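Side-chain contacts in arsenical resistance operon trans-acting repressor (Bacteroides vulgatus, PDB 3KTB), which probably binds DNA as the repressor of an arsenical resistance operon and, like related ArsD proteins, may also carry arsenite as a metallochaperone: residues Met14-Thr18 against Gly19-Thr23; Arg48-Leu51 against Arg52-Pro55; Tyr91-Thr94 against Lys95-Ser98. One frame throughout, in Å; residues are numbered along the deposited sequence.

Contact 1: Met14-Thr18 against Gly19-Thr23; sequences MCCPT and GLCGT
C16 and C21 are joined by a disulfide, SG to SG 2.1 Å, which closes a small ring over the turn between them. Its chi3 of -99° is close to the perpendicular twist that disulfides prefer, whereas C21 chi1, at 26°, falls short of a staggered value and suggests some strain at that end. The turn side of the contact is tightly packed. G19 N donates to C16 O at 3.0 Å, from above the carbonyl plane, and closes a type I beta turn from C16 to G19. T18 chi1 puts OG1 between its backbone N and carbonyl carbon, where it accepts from L20 N at 3.1 Å in a fairly straight bond (160°). CG of L20 lies against OG1 of T18 at 3.4 Å, and this OG1 is also hydrogen-bonded to L20 O of a second subunit, so the hydroxyl is gripped at the subunit interface. M14 bends at its selenium to cover G19, SE to CA 3.8 Å, while L29 of helix 27-41 touches both M14 and L20. The C15 side is looser. Its CB comes only to 4.2 Å from SG of C21, and its own SG leads away to a disulfide with C15 of a third subunit, with a glycerol close by. The loop follows strand 7-11 and precedes helix 27-41, the position of the redox-active cysteines in thioredoxin folds; three cysteines gathered there are consistent with the arsenite-binding site of ArsD proteins, here in oxidised form.

Contact 2: Arg48-Leu51 against Arg52-Pro55; sequences RHNL and RDEP
H49 carries CG anti to its carbonyl carbon (chi1 -51°), and E54, with the same choice at its first torsion and an extended chain beyond, reaches back along the turn to meet it. H49 ND1 donates to E54 OE2 at 2.7 Å. The bond is short but bent: OE2 is met on its syn side, yet lies tilted from the ring plane, with ring and carboxylate 80° apart. H49 NE2 is hydrogen-bonded to E8 OE1, and two acidic partners on one ring would probably favour the imidazolium. N50 instead has CG anti to its backbone N (chi1 174°), which swings the amide over the chain that follows. N50 OD1 accepts from R52 N at 3.1 Å, an Asx turn at the exit of edge strand 47-50 in the thioredoxin-like sheet. The backbone closes the same bend, because N50 O takes two donors: D53 N from above its carbonyl plane, and E54 N at 2.8 Å, almost head-on to the carbonyl oxygen. N50 ND2 makes a weak hydrogen bond to D53 OD1 at 3.3 Å, its stronger partner being M14 O. Nearby, L51 O lies 3.4 Å from P55 CG, and CD1 of L51 approaches CB of P55 at 4.3 Å.

Contact 3: Tyr91-Thr94 against Lys95-Ser98; sequences YPTT and KQMS
T93 and Q96 each accept the other's backbone N-H. The hydroxyl OG1 of T93 accepts from Q96 N at 3.1 Å in a nearly linear bond (171°), and OE1 of Q96 accepts from T93 N at 3.1 Å, the N-H of T93 coming in within the plane of the Q96 amide, onto a lone pair of OE1. Two torsions make this exchange possible: T93 chi1 of 64° sets OG1 between its backbone N and carbonyl carbon, and Q96 chi1 of -59° starts an extended chain directed back toward the cap, where CG presses on T93 OG1 at 3.1 Å. The two side chains cross at about a right angle. Behind them the first helical bonds begin, M97 N to T93 O at 3.1 Å and S98 N to T94 O at 2.8 Å. Beneath lies an apolar layer, in which the bent chain of M97 brings SE to 3.8 Å from CB of P92. Farther out, I7, V35 and L39 meet M97, and V87 backs both P92 and Q96. R31 of helix 27-41 is hydrogen-bonded to P92 O and T94 OG1, which probably helps hold the approach to the helix. With T93 as N-cap, the reciprocal pair is a capping box starting helix 94-101.

Followed from the N terminus, the contacts come in series, neither nested nor crossing. Contact 1 closes a small ring within the loop between strand 7-11 and helix 27-41. Contact 2 turns the chain as it leaves edge strand 47-50 toward helix 57-60, and contact 3 starts helix 94-101 after strand 84-87. Contacts 1 and 2, centres about 12 Å apart, join, since M14 O lies 2.8 Å from N50 ND2, a probable hydrogen bond. Contact 3, about 21 Å from either centre, reaches both through Y91, whose OH packs on SE of M14 and NH2 of R48; D11 takes both that hydroxyl and the R48 guanidinium. Helix 27-41 touches all three, linking loop, edge strand and last helix.

Contact 1: Met14-Thr18 against Gly19-Thr23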
# COMPACT_ATOMS: atom_id res chain seq x y z
N MSE A 14 21.63 14.76 17.99
CA MSE A 14 22.68 15.76 18.00
C MSE A 14 22.25 16.92 17.11
O MSE A 14 21.39 16.76 16.24
CB MSE A 14 23.99 15.15 17.49
CG MSE A 14 24.42 13.88 18.25
SE MSE A 14 26.14 13.17 17.58
CE MSE A 14 25.66 12.86 15.70
N CYS A 15 22.85 18.08 17.31
CA CYS A 15 22.46 19.26 16.56
C CYS A 15 23.00 19.23 15.11
O CYS A 15 22.57 20.02 14.27
CB CYS A 15 22.88 20.53 17.31
SG CYS A 15 21.88 20.80 18.83
N CYS A 16 23.90 18.31 14.82
CA CYS A 16 24.38 18.11 13.45
C CYS A 16 24.81 16.66 13.23
O CYS A 16 25.12 15.95 14.18
CB CYS A 16 25.53 19.08 13.11
SG CYS A 16 27.05 18.85 14.09
N PRO A 17 24.83 16.22 11.96
CA PRO A 17 25.07 14.80 11.69
C PRO A 17 26.38 14.26 12.28
O PRO A 17 26.44 13.08 12.56
CB PRO A 17 25.11 14.74 10.16
CG PRO A 17 24.27 15.91 9.73
CD PRO A 17 24.49 16.98 10.74
N THR A 18 27.39 15.10 12.47
CA THR A 18 28.67 14.57 12.96
C THR A 18 28.88 14.84 14.44
O THR A 18 29.84 14.35 15.03
CB THR A 18 29.86 15.22 12.22
OG1 THR A 18 29.83 16.63 12.43
CG2 THR A 18 29.79 14.94 10.69
N GLY A 19 28.02 15.66 15.03
CA GLY A 19 28.26 16.10 16.39
C GLY A 19 29.39 17.12 16.53
O GLY A 19 29.68 17.54 17.64
N LEU A 20 30.03 17.53 15.43
CA LEU A 20 31.12 18.50 15.51
C LEU A 20 30.65 19.94 15.41
O LEU A 20 31.19 20.73 14.66
CB LEU A 20 32.16 18.21 14.45
CG LEU A 20 32.61 16.75 14.43
CD1 LEU A 20 33.50 16.51 13.24
CD2 LEU A 20 33.36 16.42 15.71
N CYS A 21 29.63 20.28 16.17
CA CYS A 21 29.10 21.63 16.20
C CYS A 21 29.08 22.07 17.65
O CYS A 21 28.83 21.26 18.55
CB CYS A 21 27.67 21.63 15.64
SG CYS A 21 26.79 20.00 15.80
N GLY A 22 29.33 23.35 17.90
CA GLY A 22 29.13 23.86 19.24
C GLY A 22 30.37 23.95 20.11
O GLY A 22 31.44 24.39 19.65
N THR A 23 30.23 23.54 21.37
CA THR A 23 31.26 23.80 22.38
C THR A 23 31.91 22.57 23.07
O THR A 23 33.14 22.49 23.13
CB THR A 23 30.76 24.86 23.42
OG1 THR A 23 29.53 24.43 24.00
CG2 THR A 23 30.54 26.21 22.73

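Contact 2: Arg48-Leu51 against Arg52-Pro55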
# COMPACT_ATOMS: atom_id res chain seq x y z
N ARG A 48 25.24 6.55 8.79
CA ARG A 48 24.98 7.10 10.12
C ARG A 48 23.56 7.59 10.20
O ARG A 48 23.05 8.15 9.22
CB ARG A 48 25.79 8.35 10.36
CG ARG A 48 27.16 8.16 10.84
CD ARG A 48 27.72 9.54 11.11
NE ARG A 48 27.82 9.70 12.54
CZ ARG A 48 28.84 10.29 13.15
NH1 ARG A 48 29.83 10.78 12.42
NH2 ARG A 48 28.85 10.36 14.49
N HIS A 49 22.97 7.47 11.38
CA HIS A 49 21.71 8.16 11.63
C HIS A 49 21.79 9.04 12.87
O HIS A 49 22.49 8.72 13.84
CB HIS A 49 20.56 7.16 11.77
CG HIS A 49 20.49 6.18 10.65
ND1 HIS A 49 20.24 6.56 9.35
CD2 HIS A 49 20.66 4.83 10.63
CE1 HIS A 49 20.25 5.48 8.57
NE2 HIS A 49 20.51 4.43 9.32
N ASN A 50 21.06 10.15 12.82
CA ASN A 50 20.92 11.04 13.96
C ASN A 50 19.46 11.02 14.46
O ASN A 50 18.53 11.32 13.70
CB ASN A 50 21.35 12.45 13.53
CG ASN A 50 21.12 13.50 14.60
OD1 ASN A 50 20.76 13.19 15.74
ND2 ASN A 50 21.34 14.76 14.23
N LEU A 51 19.24 10.66 15.72
CA LEU A 51 17.88 10.56 16.26
C LEU A 51 17.05 11.84 16.03
O LEU A 51 15.88 11.79 15.69
CB LEU A 51 17.93 10.23 17.76
CG LEU A 51 16.58 10.17 18.47
CD1 LEU A 51 15.57 9.38 17.64
CD2 LEU A 51 16.73 9.56 19.88
N ARG A 52 17.67 12.98 16.23
CA ARG A 52 16.98 14.24 15.99
C ARG A 52 16.48 14.41 14.55
O ARG A 52 15.44 15.02 14.32
CB ARG A 52 17.91 15.39 16.34
CG ARG A 52 17.51 16.68 15.70
CD ARG A 52 18.22 17.83 16.36
NE ARG A 52 17.88 19.06 15.68
CZ ARG A 52 18.48 19.49 14.58
NH1 ARG A 52 19.46 18.78 14.03
NH2 ARG A 52 18.09 20.64 14.03
N ASP A 53 17.21 13.86 13.60
CA ASP A 53 16.91 14.07 12.18
C ASP A 53 16.07 12.94 11.57
O ASP A 53 15.19 13.20 10.76
CB ASP A 53 18.20 14.28 11.37
CG ASP A 53 18.87 15.61 11.67
OD1 ASP A 53 20.08 15.75 11.36
OD2 ASP A 53 18.20 16.52 12.21
N GLU A 54 16.37 11.69 11.93
CA GLU A 54 15.63 10.56 11.37
C GLU A 54 15.06 9.71 12.49
O GLU A 54 15.54 8.61 12.72
CB GLU A 54 16.54 9.67 10.54
CG GLU A 54 17.32 10.37 9.48
CD GLU A 54 18.58 9.60 9.10
OE1 GLU A 54 19.69 10.14 9.34
OE2 GLU A 54 18.44 8.46 8.59
N PRO A 55 14.04 10.22 13.18
CA PRO A 55 13.49 9.48 14.32
C PRO A 55 12.85 8.17 13.88
O PRO A 55 12.88 7.18 14.63
CB PRO A 55 12.41 10.42 14.86
CG PRO A 55 12.74 11.77 14.30
CD PRO A 55 13.37 11.51 12.97

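Contact 3: Tyr91-Thr94 against Lys95-Ser98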
# COMPACT_ATOMS: atom_id res chain seq x y z
N TYR A 91 31.33 4.92 20.79
CA TYR A 91 31.62 4.65 19.38
C TYR A 91 32.66 3.57 19.26
O TYR A 91 33.60 3.54 20.05
CB TYR A 91 32.09 5.92 18.66
CG TYR A 91 30.96 6.91 18.51
CD1 TYR A 91 30.00 6.73 17.53
CD2 TYR A 91 30.84 8.00 19.37
CE1 TYR A 91 28.95 7.60 17.39
CE2 TYR A 91 29.78 8.88 19.24
CZ TYR A 91 28.83 8.67 18.24
OH TYR A 91 27.76 9.51 18.07
N PRO A 92 32.51 2.69 18.25
CA PRO A 92 33.47 1.62 17.99
C PRO A 92 34.89 2.16 17.95
O PRO A 92 35.13 3.22 17.39
CB PRO A 92 33.08 1.13 16.60
CG PRO A 92 31.64 1.41 16.51
CD PRO A 92 31.45 2.72 17.22
N THR A 93 35.82 1.43 18.55
CA THR A 93 37.22 1.77 18.44
C THR A 93 37.71 1.66 17.01
O THR A 93 37.13 0.95 16.18
CB THR A 93 38.08 0.81 19.28
OG1 THR A 93 37.97 -0.52 18.75
CG2 THR A 93 37.61 0.82 20.73
N THR A 94 38.80 2.36 16.73
CA THR A 94 39.43 2.27 15.43
C THR A 94 39.91 0.84 15.13
O THR A 94 39.85 0.38 13.98
CB THR A 94 40.56 3.33 15.27
OG1 THR A 94 40.02 4.63 15.57
CG2 THR A 94 41.10 3.34 13.82
N LYS A 95 40.36 0.13 16.16
CA LYS A 95 40.75 -1.27 16.01
C LYS A 95 39.61 -2.10 15.41
O LYS A 95 39.79 -2.80 14.41
CB LYS A 95 41.21 -1.88 17.34
CG LYS A 95 41.62 -3.35 17.24
CD LYS A 95 42.28 -3.86 18.53
CE LYS A 95 42.72 -5.33 18.40
NZ LYS A 95 43.54 -5.80 19.56
N GLN A 96 38.42 -2.01 16.02
CA GLN A 96 37.23 -2.69 15.50
C GLN A 96 36.85 -2.28 14.07
O GLN A 96 36.64 -3.15 13.21
CB GLN A 96 36.03 -2.45 16.42
CG GLN A 96 36.23 -2.92 17.83
CD GLN A 96 35.05 -2.57 18.71
OE1 GLN A 96 34.74 -1.40 18.93
NE2 GLN A 96 34.38 -3.59 19.24
N MSE A 97 36.75 -0.97 13.81
CA MSE A 97 36.39 -0.51 12.47
C MSE A 97 37.38 -1.12 11.49
O MSE A 97 37.01 -1.61 10.42
CB MSE A 97 36.42 1.02 12.37
CG MSE A 97 35.44 1.72 13.32
SE MSE A 97 33.59 1.35 12.80
CE MSE A 97 33.57 2.45 11.15
N SER A 98 38.65 -1.09 11.88
CA SER A 98 39.73 -1.60 11.06
C SER A 98 39.54 -3.11 10.82
O SER A 98 39.80 -3.62 9.72
CB SER A 98 41.06 -1.31 11.75
OG SER A 98 42.15 -1.43 10.85